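Local coordinates for protein probable fimbrial chaperone YadV (Escherichia coli K-12, PDB 5GHU) that probably acts as a periplasmic chaperone for pilus subunits, serving the assembly of fimbriae at the bacterial surface, at residues G129-A134 and I209-G214; L136-F141 and V161-G166; H205-A208 and G214-E217. All blocks are in the same frame, centred on the assembly; numbering follows the deposited sequence.

In YadV, a worked example of a two-domain pilus chaperone, the chain leaves the N-terminal sheet and at 129-134 enters the first of three contacts. These residues are met much later by 209-214; this contact 1 closes the longest loop, bringing the interdomain connection against a hairpin turn. Contact 2 lies wholly within that loop: 136-141 returns to 161-166 and packs the two sheets of the C-terminal domain against each other. Contact 3 follows contact 2 in series, pairing 205-208 with 214-217 around the same turn and sharing G214 with contact 1. Backbone bonds between strands 163-170 and 203-209 join contacts 2 and 3.

Contact 1. Residues G129-A134 and I209-G214; sequences GNPSEA and INDFGG
The interdomain connection of this chaperone meets the turn of a C-terminal hairpin where P131 and S132, on a short 3-10 segment, face N210 and D211. The touch is light and lies at the surface: CG of P131 sits 3.9 Å from OD2 of D211, the two side chains crossing at about a right angle. In one of the two conformers of S132 its OG comes within 3.8 Å of CB of N210, a tentative approach. A water lies between the segments and accepts from the backbone N of D211 at 2.9 Å; its link to OG of S132 is doubtful for the same reason. The turn itself, type I from N210 to G213, joins strands 203-209 and 215-221 of an immunoglobulin-like domain, and an Asx turn stiffens it. With CG of N210 between the backbone N and the carbonyl carbon (chi1 72°), the amide folds back over its own loop. There OD1 of N210 accepts from N of F212 at 2.8 Å and from N of G214 at 2.9 Å, the donors arriving from opposite faces of the amide plane. CB of D211 lies over the centre of the F212 ring, and the D211 carboxylate makes a salt bridge to R123, a residue of the N-terminal sheet.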
ATOM      1  N   GLY A 129     -10.374  14.672   8.613  1.00 23.92           N
ATOM      2  CA  GLY A 129     -10.765  13.300   8.882  1.00 22.64           C
ATOM      3  C   GLY A 129      -9.575  12.447   9.286  1.00 22.69           C
ATOM      4  O   GLY A 129      -8.433  12.902   9.435  1.00 23.08           O
ATOM      5  N   ASN A 130      -9.854  11.163   9.442  1.00 20.22           N
ATOM      6  CA  ASN A 130      -8.845  10.220   9.864  1.00 20.65           C
ATOM      7  C   ASN A 130      -8.683   9.115   8.843  1.00 20.35           C
ATOM      8  O   ASN A 130      -9.677   8.626   8.307  1.00 20.15           O
ATOM      9  CB  ASN A 130      -9.252   9.589  11.185  1.00 20.71           C
ATOM     10  CG  ASN A 130      -9.405  10.643  12.263  1.00 22.70           C
ATOM     11  OD1 ASN A 130      -8.495  11.461  12.503  1.00 22.48           O
ATOM     12  ND2 ASN A 130     -10.607  10.721  12.823  1.00 24.58           N
ATOM     13  N   PRO A 131      -7.456   8.636   8.633  1.00 17.87           N
ATOM     14  CA  PRO A 131      -7.281   7.626   7.561  1.00 15.69           C
ATOM     15  C   PRO A 131      -7.990   6.320   7.830  1.00 16.66           C
ATOM     16  O   PRO A 131      -8.470   5.666   6.873  1.00 18.48           O
ATOM     17  CB  PRO A 131      -5.741   7.413   7.480  1.00 21.39           C
ATOM     18  CG  PRO A 131      -5.243   7.913   8.870  1.00 24.25           C
ATOM     19  CD  PRO A 131      -6.167   9.111   9.178  1.00 19.12           C
ATOM     20  N   SER A 132      -8.137   5.908   9.068  1.00 17.80           N
ATOM     21  CA  SER A 132      -8.783   4.626   9.318  0.52 16.89           C
ATOM     22  C   SER A 132     -10.290   4.690   9.082  1.00 18.52           C
ATOM     23  O   SER A 132     -10.956   3.638   9.008  1.00 19.32           O
ATOM     24  CB  SER A 132      -8.491   4.156  10.740  0.52 21.36           C
ATOM     25  OG  SER A 132      -7.120   3.772  10.875  0.52 22.78           O
ATOM     26  N   GLU A 133     -10.827   5.891   8.916  1.00 18.53           N
ATOM     27  CA  GLU A 133     -12.234   6.081   8.631  1.00 17.09           C
ATOM     28  C   GLU A 133     -12.497   6.254   7.109  1.00 18.37           C
ATOM     29  O   GLU A 133     -13.667   6.301   6.677  1.00 19.92           O
ATOM     30  CB  GLU A 133     -12.766   7.307   9.394  1.00 19.85           C
ATOM     31  CG  GLU A 133     -12.770   7.089  10.950  1.00 22.90           C
ATOM     32  CD  GLU A 133     -13.054   8.380  11.717  1.00 28.93           C
ATOM     33  OE1 GLU A 133     -13.858   9.192  11.259  1.00 34.78           O
ATOM     34  OE2 GLU A 133     -12.445   8.575  12.768  1.00 31.03           O
ATOM     35  N   ALA A 134     -11.433   6.382   6.327  1.00 17.52           N
ATOM     36  CA  ALA A 134     -11.644   6.609   4.917  1.00 15.10           C
ATOM     37  C   ALA A 134     -12.333   5.396   4.241  1.00 18.07           C
ATOM     38  O   ALA A 134     -13.116   5.609   3.350  1.00 16.64           O
ATOM     39  CB  ALA A 134     -10.292   6.927   4.227  1.00 15.00           C
ATOM     40  N   ILE A 209      -6.922  -1.765   5.060  1.00 17.60           N
ATOM     41  CA  ILE A 209      -5.685  -1.918   5.843  1.00 18.25           C
ATOM     42  C   ILE A 209      -5.352  -0.604   6.504  1.00 19.09           C
ATOM     43  O   ILE A 209      -5.347   0.432   5.860  1.00 20.45           O
ATOM     44  CB  ILE A 209      -4.495  -2.329   4.941  1.00 18.75           C
ATOM     45  CG1 ILE A 209      -4.904  -3.618   4.213  1.00 21.77           C
ATOM     46  CG2 ILE A 209      -3.243  -2.572   5.843  1.00 22.84           C
ATOM     47  CD1 ILE A 209      -3.919  -3.967   3.088  1.00 22.48           C
ATOM     48  N   ASN A 210      -5.138  -0.656   7.819  1.00 17.08           N
ATOM     49  CA  ASN A 210      -4.818   0.575   8.517  1.00 16.50           C
ATOM     50  C   ASN A 210      -3.323   0.889   8.520  1.00 20.09           C
ATOM     51  O   ASN A 210      -2.505   0.217   7.884  1.00 18.73           O
ATOM     52  CB  ASN A 210      -5.407   0.563   9.941  1.00 16.69           C
ATOM     53  CG  ASN A 210      -4.674  -0.396  10.870  1.00 20.42           C
ATOM     54  OD1 ASN A 210      -3.522  -0.695  10.681  1.00 19.97           O
ATOM     55  ND2 ASN A 210      -5.401  -0.926  11.882  1.00 26.27           N
ATOM     56  N   ASP A 211      -2.952   1.998   9.169  1.00 16.53           N
ATOM     57  CA  ASP A 211      -1.550   2.451   9.110  1.00 18.92           C
ATOM     58  C   ASP A 211      -0.542   1.452   9.635  1.00 19.85           C
ATOM     59  O   ASP A 211       0.672   1.544   9.341  1.00 21.44           O
ATOM     60  CB  ASP A 211      -1.340   3.727   9.937  1.00 16.92           C
ATOM     61  CG  ASP A 211      -1.942   4.987   9.307  1.00 20.06           C
ATOM     62  OD1 ASP A 211      -2.260   4.989   8.099  1.00 20.27           O
ATOM     63  OD2 ASP A 211      -2.006   6.018  10.031  1.00 19.07           O
ATOM     64  N   PHE A 212      -1.036   0.533  10.448  1.00 20.93           N
ATOM     65  CA  PHE A 212      -0.206  -0.385  11.217  1.00 23.34           C
ATOM     66  C   PHE A 212      -0.300  -1.751  10.602  1.00 26.10           C
ATOM     67  O   PHE A 212       0.235  -2.732  11.177  1.00 31.24           O
ATOM     68  CB  PHE A 212      -0.660  -0.361  12.718  1.00 22.38           C
ATOM     69  CG  PHE A 212      -0.912   1.045  13.219  1.00 22.67           C
ATOM     70  CD1 PHE A 212       0.145   1.867  13.547  1.00 35.02           C
ATOM     71  CD2 PHE A 212      -2.200   1.583  13.244  1.00 28.62           C
ATOM     72  CE1 PHE A 212      -0.094   3.198  13.953  1.00 34.87           C
ATOM     73  CE2 PHE A 212      -2.425   2.930  13.622  1.00 29.35           C
ATOM     74  CZ  PHE A 212      -1.373   3.714  13.962  1.00 30.55           C
ATOM     75  N   GLY A 213      -1.005  -1.844   9.470  1.00 21.11           N
ATOM     76  CA  GLY A 213      -1.137  -3.109   8.748  1.00 22.13           C
ATOM     77  C   GLY A 213      -2.289  -3.967   9.195  1.00 25.18           C
ATOM     78  O   GLY A 213      -2.473  -5.062   8.603  1.00 27.59           O
ATOM     79  N   GLY A 214      -3.060  -3.473  10.156  1.00 23.53           N
ATOM     80  CA  GLY A 214      -4.198  -4.181  10.751  1.00 23.48           C
ATOM     81  C   GLY A 214      -5.435  -3.994   9.886  1.00 20.80           C
ATOM     82  O   GLY A 214      -5.458  -3.172   8.966  1.00 23.78           O
TER
HETATM   83  O   HOH W   1      -4.944   4.070   9.738  1.00 23.78           O

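Contact 2. Residues L136-F141 and V161-G166; sequences LALKWF and VSFSSG
The ring of F163 is met at its edge, near the ring plane, by CD1 of L138, which stands 3.5 Å from CZ of F163. One face of the same ring carries CG1 of V161, 3.6 Å above the plane and shifted toward the rim, so a neighbour from its own segment helps hold the phenyl in place. W140 arrives from the opposite direction to F163 and meets it obliquely, with CH2 of W140 4.1 Å from CZ of F163. F206 completes the aromatic group, edge-to-face with F163 and with its ring plane about 20° from that of W140. This is the hydrophobic interior of an immunoglobulin-like sandwich: W140 belongs to strand 139-143 of the three-stranded sheet, whereas F163 lies on the side of strand 163-170, in the four-stranded one. L138 and V161 reach toward each other tip to tip, CD1 of L138 lying 3.8 Å from CG1 of V161. Because L138 is extended beyond CB (chi2 178°), its CD1 branch can touch valine and phenylalanine at once, and its CD2 comes to 4.1 Å from CG2 of V161. Past F163 the chain turns a corner at S164, where S164 and S165 together face Y207 in a classic beta bulge.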
ATOM      1  N   LEU A 136     -14.733   3.597   5.344  1.00 18.21           N
ATOM      2  CA  LEU A 136     -16.170   3.784   5.566  1.00 17.97           C
ATOM      3  C   LEU A 136     -16.755   4.850   4.653  1.00 19.40           C
ATOM      4  O   LEU A 136     -17.940   4.848   4.346  1.00 21.75           O
ATOM      5  CB  LEU A 136     -16.426   4.161   7.060  1.00 19.78           C
ATOM      6  CG  LEU A 136     -17.807   4.739   7.420  1.00 29.34           C
ATOM      7  CD1 LEU A 136     -18.967   3.725   7.126  1.00 35.06           C
ATOM      8  CD2 LEU A 136     -17.877   5.191   8.922  1.00 31.21           C
ATOM      9  N   ALA A 137     -15.917   5.847   4.284  1.00 15.88           N
ATOM     10  CA  ALA A 137     -16.382   6.932   3.434  1.00 16.74           C
ATOM     11  C   ALA A 137     -16.504   6.589   1.969  1.00 18.56           C
ATOM     12  O   ALA A 137     -17.167   7.322   1.230  1.00 18.99           O
ATOM     13  CB  ALA A 137     -15.448   8.133   3.579  1.00 18.72           C
ATOM     14  N   LEU A 138     -15.899   5.489   1.562  1.00 17.57           N
ATOM     15  CA  LEU A 138     -16.023   5.062   0.133  1.00 17.15           C
ATOM     16  C   LEU A 138     -17.465   4.833  -0.250  1.00 18.57           C
ATOM     17  O   LEU A 138     -18.285   4.288   0.547  1.00 19.58           O
ATOM     18  CB  LEU A 138     -15.225   3.780  -0.148  1.00 16.85           C
ATOM     19  CG  LEU A 138     -13.721   3.871   0.194  1.00 17.18           C
ATOM     20  CD1 LEU A 138     -13.032   2.488  -0.090  1.00 19.31           C
ATOM     21  CD2 LEU A 138     -13.045   4.999  -0.664  1.00 17.50           C
ATOM     22  N   LYS A 139     -17.789   5.249  -1.483  1.00 17.34           N
ATOM     23  CA  LYS A 139     -19.114   4.952  -2.034  1.00 18.68           C
ATOM     24  C   LYS A 139     -18.990   3.911  -3.126  1.00 19.82           C
ATOM     25  O   LYS A 139     -18.130   3.997  -4.007  1.00 20.82           O
ATOM     26  CB  LYS A 139     -19.761   6.229  -2.603  1.00 19.95           C
ATOM     27  CG  LYS A 139     -19.845   7.347  -1.562  1.00 23.83           C
ATOM     28  CD  LYS A 139     -20.683   6.853  -0.417  1.00 36.32           C
ATOM     29  CE  LYS A 139     -21.011   7.958   0.573  1.00 59.72           C
ATOM     30  NZ  LYS A 139     -21.355   7.393   1.928  1.00 66.98           N
ATOM     31  N   TRP A 140     -19.895   2.944  -3.075  1.00 17.79           N
ATOM     32  CA  TRP A 140     -19.860   1.821  -4.001  1.00 18.94           C
ATOM     33  C   TRP A 140     -21.057   1.767  -4.911  1.00 19.52           C
ATOM     34  O   TRP A 140     -22.198   2.011  -4.496  1.00 20.73           O
ATOM     35  CB  TRP A 140     -19.848   0.505  -3.185  1.00 18.57           C
ATOM     36  CG  TRP A 140     -18.689   0.386  -2.220  1.00 16.99           C
ATOM     37  CD1 TRP A 140     -18.541   1.030  -0.985  1.00 16.92           C
ATOM     38  CD2 TRP A 140     -17.512  -0.410  -2.393  1.00 19.33           C
ATOM     39  NE1 TRP A 140     -17.354   0.656  -0.429  1.00 19.26           N
ATOM     40  CE2 TRP A 140     -16.702  -0.223  -1.244  1.00 17.42           C
ATOM     41  CE3 TRP A 140     -17.088  -1.315  -3.405  1.00 19.63           C
ATOM     42  CZ2 TRP A 140     -15.473  -0.820  -1.099  1.00 16.35           C
ATOM     43  CZ3 TRP A 140     -15.840  -1.945  -3.250  1.00 19.77           C
ATOM     44  CH2 TRP A 140     -15.058  -1.718  -2.099  1.00 18.83           C
ATOM     45  N   PHE A 141     -20.803   1.457  -6.186  1.00 19.76           N
ATOM     46  CA  PHE A 141     -21.835   1.396  -7.235  1.00 19.92           C
ATOM     47  C   PHE A 141     -21.623   0.241  -8.173  1.00 22.87           C
ATOM     48  O   PHE A 141     -20.474  -0.138  -8.446  1.00 22.00           O
ATOM     49  CB  PHE A 141     -21.786   2.688  -8.112  1.00 21.09           C
ATOM     50  CG  PHE A 141     -21.893   3.938  -7.310  1.00 20.51           C
ATOM     51  CD1 PHE A 141     -20.765   4.507  -6.718  1.00 20.88           C
ATOM     52  CD2 PHE A 141     -23.132   4.493  -7.081  1.00 24.72           C
ATOM     53  CE1 PHE A 141     -20.873   5.630  -5.973  1.00 21.03           C
ATOM     54  CE2 PHE A 141     -23.240   5.666  -6.380  1.00 27.96           C
ATOM     55  CZ  PHE A 141     -22.113   6.221  -5.807  1.00 25.34           C
ATOM     56  N   VAL A 161      -7.092   4.431   0.240  1.00 16.88           N
ATOM     57  CA  VAL A 161      -7.628   3.222   0.889  1.00 17.06           C
ATOM     58  C   VAL A 161      -7.052   2.001   0.208  1.00 16.60           C
ATOM     59  O   VAL A 161      -7.051   1.890  -1.024  1.00 17.98           O
ATOM     60  CB  VAL A 161      -9.173   3.148   0.863  1.00 15.40           C
ATOM     61  CG1 VAL A 161      -9.663   1.797   1.472  1.00 17.84           C
ATOM     62  CG2 VAL A 161      -9.781   4.314   1.683  1.00 17.66           C
ATOM     63  N   SER A 162      -6.526   1.076   1.046  1.00 16.90           N
ATOM     64  CA  SER A 162      -5.886  -0.169   0.571  1.00 17.08           C
ATOM     65  C   SER A 162      -6.666  -1.337   1.160  1.00 18.22           C
ATOM     66  O   SER A 162      -7.164  -1.219   2.282  1.00 20.27           O
ATOM     67  CB  SER A 162      -4.444  -0.265   1.084  1.00 21.27           C
ATOM     68  OG  SER A 162      -3.620   0.810   0.557  1.00 26.45           O
ATOM     69  N   PHE A 163      -6.737  -2.443   0.427  1.00 18.72           N
ATOM     70  CA  PHE A 163      -7.512  -3.600   0.922  1.00 18.31           C
ATOM     71  C   PHE A 163      -6.698  -4.877   0.972  1.00 17.93           C
ATOM     72  O   PHE A 163      -5.830  -5.126   0.113  1.00 22.18           O
ATOM     73  CB  PHE A 163      -8.705  -3.901  -0.024  1.00 19.83           C
ATOM     74  CG  PHE A 163      -9.643  -2.727  -0.254  1.00 17.92           C
ATOM     75  CD1 PHE A 163      -9.398  -1.843  -1.285  1.00 18.93           C
ATOM     76  CD2 PHE A 163     -10.716  -2.514   0.581  1.00 18.96           C
ATOM     77  CE1 PHE A 163     -10.264  -0.726  -1.510  1.00 18.46           C
ATOM     78  CE2 PHE A 163     -11.633  -1.466   0.361  1.00 18.22           C
ATOM     79  CZ  PHE A 163     -11.402  -0.560  -0.711  1.00 18.25           C
ATOM     80  N   SER A 164      -7.061  -5.751   1.907  1.00 18.40           N
ATOM     81  CA  SER A 164      -6.503  -7.103   1.839  1.00 18.10           C
ATOM     82  C   SER A 164      -7.453  -8.021   1.087  1.00 22.36           C
ATOM     83  O   SER A 164      -6.993  -8.923   0.408  1.00 24.05           O
ATOM     84  CB  SER A 164      -6.225  -7.606   3.246  1.00 18.20           C
ATOM     85  OG  SER A 164      -7.424  -7.642   4.022  1.00 21.58           O
ATOM     86  N   SER A 165      -8.763  -7.788   1.178  1.00 20.00           N
ATOM     87  CA  SER A 165      -9.749  -8.647   0.467  1.00 17.86           C
ATOM     88  C   SER A 165     -11.123  -7.998   0.525  1.00 18.92           C
ATOM     89  O   SER A 165     -11.340  -7.051   1.316  1.00 19.88           O
ATOM     90  CB  SER A 165      -9.859 -10.049   1.089  1.00 19.74           C
ATOM     91  OG  SER A 165     -10.384 -10.000   2.406  1.00 22.56           O
ATOM     92  N   GLY A 166     -12.039  -8.494  -0.310  1.00 20.21           N
ATOM     93  CA  GLY A 166     -13.390  -7.992  -0.281  1.00 18.87           C
ATOM     94  C   GLY A 166     -14.227  -8.906  -1.134  1.00 19.05           C
ATOM     95  O   GLY A 166     -13.708  -9.685  -1.936  1.00 20.40           O
TER

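Contact 3. Residues H205-A208 and G214-E217; sequences HFYA and GAIE
Strands 205-208 and 215-217 run antiparallel at 154°, with A208 and I216 a hydrogen-bonded pair: N of A208 gives to O of I216 at 2.8 Å and N of I216 to O of A208 at 2.9 Å. Y207 and E217 form the adjoining non-hydrogen-bonded pair. On their face of the sheet H205 joins them, its NE2 donating to OE2 of E217 over 2.6 Å in a bond of 162°. The carboxylate oxygen lies in the imidazole plane and uses its anti lone pair, though ring and carboxylate planes stand 75° apart. A fully extended E217, CG opposite the backbone N, carries its acid across to the histidine on the neighbouring strand; the negative charge would probably favour the protonated imidazole. Y207 lies alongside the same glutamate and points the same way, CE1 of Y207 being 3.9 Å from CG of E217, so the aliphatic part of E217 runs beside the tyrosine ring and meets it obliquely. On the other face the small A208 meets the branched I216, CB to CB at 4.1 Å. This hairpin forms one side of the four-stranded sheet: strand 215-221 is one of its two edge strands within this chain, 203-209 pairs on its far side with 163-170, and P135 of helix 134-137 packs against F206, A208 and I216.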
ATOM      1  N   HIS A 205     -18.664  -6.454   1.230  1.00 18.73           N
ATOM      2  CA  HIS A 205     -17.959  -6.558   2.501  1.00 18.45           C
ATOM      3  C   HIS A 205     -16.457  -6.466   2.176  1.00 19.48           C
ATOM      4  O   HIS A 205     -16.021  -6.978   1.148  1.00 20.91           O
ATOM      5  CB  HIS A 205     -18.322  -7.885   3.206  1.00 20.20           C
ATOM      6  CG  HIS A 205     -17.702  -8.024   4.567  1.00 19.41           C
ATOM      7  ND1 HIS A 205     -16.424  -8.495   4.755  1.00 19.17           N
ATOM      8  CD2 HIS A 205     -18.164  -7.678   5.789  1.00 21.47           C
ATOM      9  CE1 HIS A 205     -16.150  -8.502   6.050  1.00 20.02           C
ATOM     10  NE2 HIS A 205     -17.179  -7.976   6.697  1.00 21.96           N
ATOM     11  N   PHE A 206     -15.652  -5.876   3.065  1.00 18.23           N
ATOM     12  CA  PHE A 206     -14.228  -5.779   2.763  1.00 16.56           C
ATOM     13  C   PHE A 206     -13.425  -5.662   4.039  1.00 18.97           C
ATOM     14  O   PHE A 206     -13.954  -5.386   5.137  1.00 19.26           O
ATOM     15  CB  PHE A 206     -13.951  -4.563   1.815  1.00 19.14           C
ATOM     16  CG  PHE A 206     -14.385  -3.231   2.382  1.00 18.39           C
ATOM     17  CD1 PHE A 206     -13.564  -2.591   3.351  1.00 20.00           C
ATOM     18  CD2 PHE A 206     -15.584  -2.634   1.992  1.00 19.32           C
ATOM     19  CE1 PHE A 206     -13.970  -1.397   3.891  1.00 20.01           C
ATOM     20  CE2 PHE A 206     -15.970  -1.391   2.525  1.00 19.33           C
ATOM     21  CZ  PHE A 206     -15.134  -0.796   3.472  1.00 18.94           C
ATOM     22  N   TYR A 207     -12.132  -5.913   3.873  1.00 17.74           N
ATOM     23  CA  TYR A 207     -11.142  -5.577   4.893  1.00 17.38           C
ATOM     24  C   TYR A 207     -10.127  -4.654   4.274  1.00 17.29           C
ATOM     25  O   TYR A 207      -9.358  -5.032   3.380  1.00 18.16           O
ATOM     26  CB  TYR A 207     -10.450  -6.834   5.407  1.00 18.49           C
ATOM     27  CG  TYR A 207     -11.423  -7.793   6.119  1.00 20.58           C
ATOM     28  CD1 TYR A 207     -11.775  -7.578   7.444  1.00 20.23           C
ATOM     29  CD2 TYR A 207     -11.968  -8.862   5.448  1.00 20.10           C
ATOM     30  CE1 TYR A 207     -12.633  -8.453   8.124  1.00 22.21           C
ATOM     31  CE2 TYR A 207     -12.821  -9.726   6.113  1.00 23.42           C
ATOM     32  CZ  TYR A 207     -13.156  -9.493   7.442  1.00 23.77           C
ATOM     33  OH  TYR A 207     -14.023 -10.376   8.139  1.00 25.53           O
ATOM     34  N   ALA A 208     -10.182  -3.404   4.708  1.00 16.79           N
ATOM     35  CA  ALA A 208      -9.135  -2.455   4.336  1.00 17.74           C
ATOM     36  C   ALA A 208      -7.976  -2.560   5.305  1.00 16.60           C
ATOM     37  O   ALA A 208      -7.993  -3.369   6.231  1.00 18.57           O
ATOM     38  CB  ALA A 208      -9.733  -1.032   4.319  1.00 17.43           C
ATOM     39  N   GLY A 214      -3.060  -3.473  10.156  1.00 23.53           N
ATOM     40  CA  GLY A 214      -4.198  -4.181  10.751  1.00 23.48           C
ATOM     41  C   GLY A 214      -5.435  -3.994   9.886  1.00 20.80           C
ATOM     42  O   GLY A 214      -5.458  -3.172   8.966  1.00 23.78           O
ATOM     43  N   ALA A 215      -6.445  -4.788  10.146  1.00 20.43           N
ATOM     44  CA  ALA A 215      -7.657  -4.759   9.339  1.00 17.97           C
ATOM     45  C   ALA A 215      -8.642  -3.701   9.780  1.00 19.70           C
ATOM     46  O   ALA A 215      -8.817  -3.437  11.002  1.00 23.96           O
ATOM     47  CB  ALA A 215      -8.328  -6.126   9.411  1.00 21.35           C
ATOM     48  N   ILE A 216      -9.300  -3.104   8.777  1.00 18.98           N
ATOM     49  CA  ILE A 216     -10.456  -2.231   8.960  1.00 17.28           C
ATOM     50  C   ILE A 216     -11.620  -2.867   8.249  1.00 18.43           C
ATOM     51  O   ILE A 216     -11.707  -2.849   7.003  1.00 18.54           O
ATOM     52  CB  ILE A 216     -10.218  -0.840   8.351  1.00 16.94           C
ATOM     53  CG1 ILE A 216      -8.975  -0.200   8.976  1.00 19.45           C
ATOM     54  CG2 ILE A 216     -11.467   0.047   8.533  1.00 19.18           C
ATOM     55  CD1 ILE A 216      -8.500   1.016   8.059  1.00 21.63           C
ATOM     56  N   GLU A 217     -12.520  -3.480   9.019  1.00 20.29           N
ATOM     57  CA  GLU A 217     -13.665  -4.123   8.385  1.00 21.02           C
ATOM     58  C   GLU A 217     -14.672  -3.081   7.858  1.00 20.30           C
ATOM     59  O   GLU A 217     -14.876  -2.037   8.515  1.00 23.82           O
ATOM     60  CB  GLU A 217     -14.324  -5.062   9.415  1.00 19.29           C
ATOM     61  CG  GLU A 217     -15.438  -5.896   8.776  1.00 17.94           C
ATOM     62  CD  GLU A 217     -16.063  -6.863   9.779  1.00 22.38           C
ATOM     63  OE1 GLU A 217     -15.801  -6.732  11.019  1.00 27.81           O
ATOM     64  OE2 GLU A 217     -16.819  -7.712   9.292  1.00 22.87           O
TER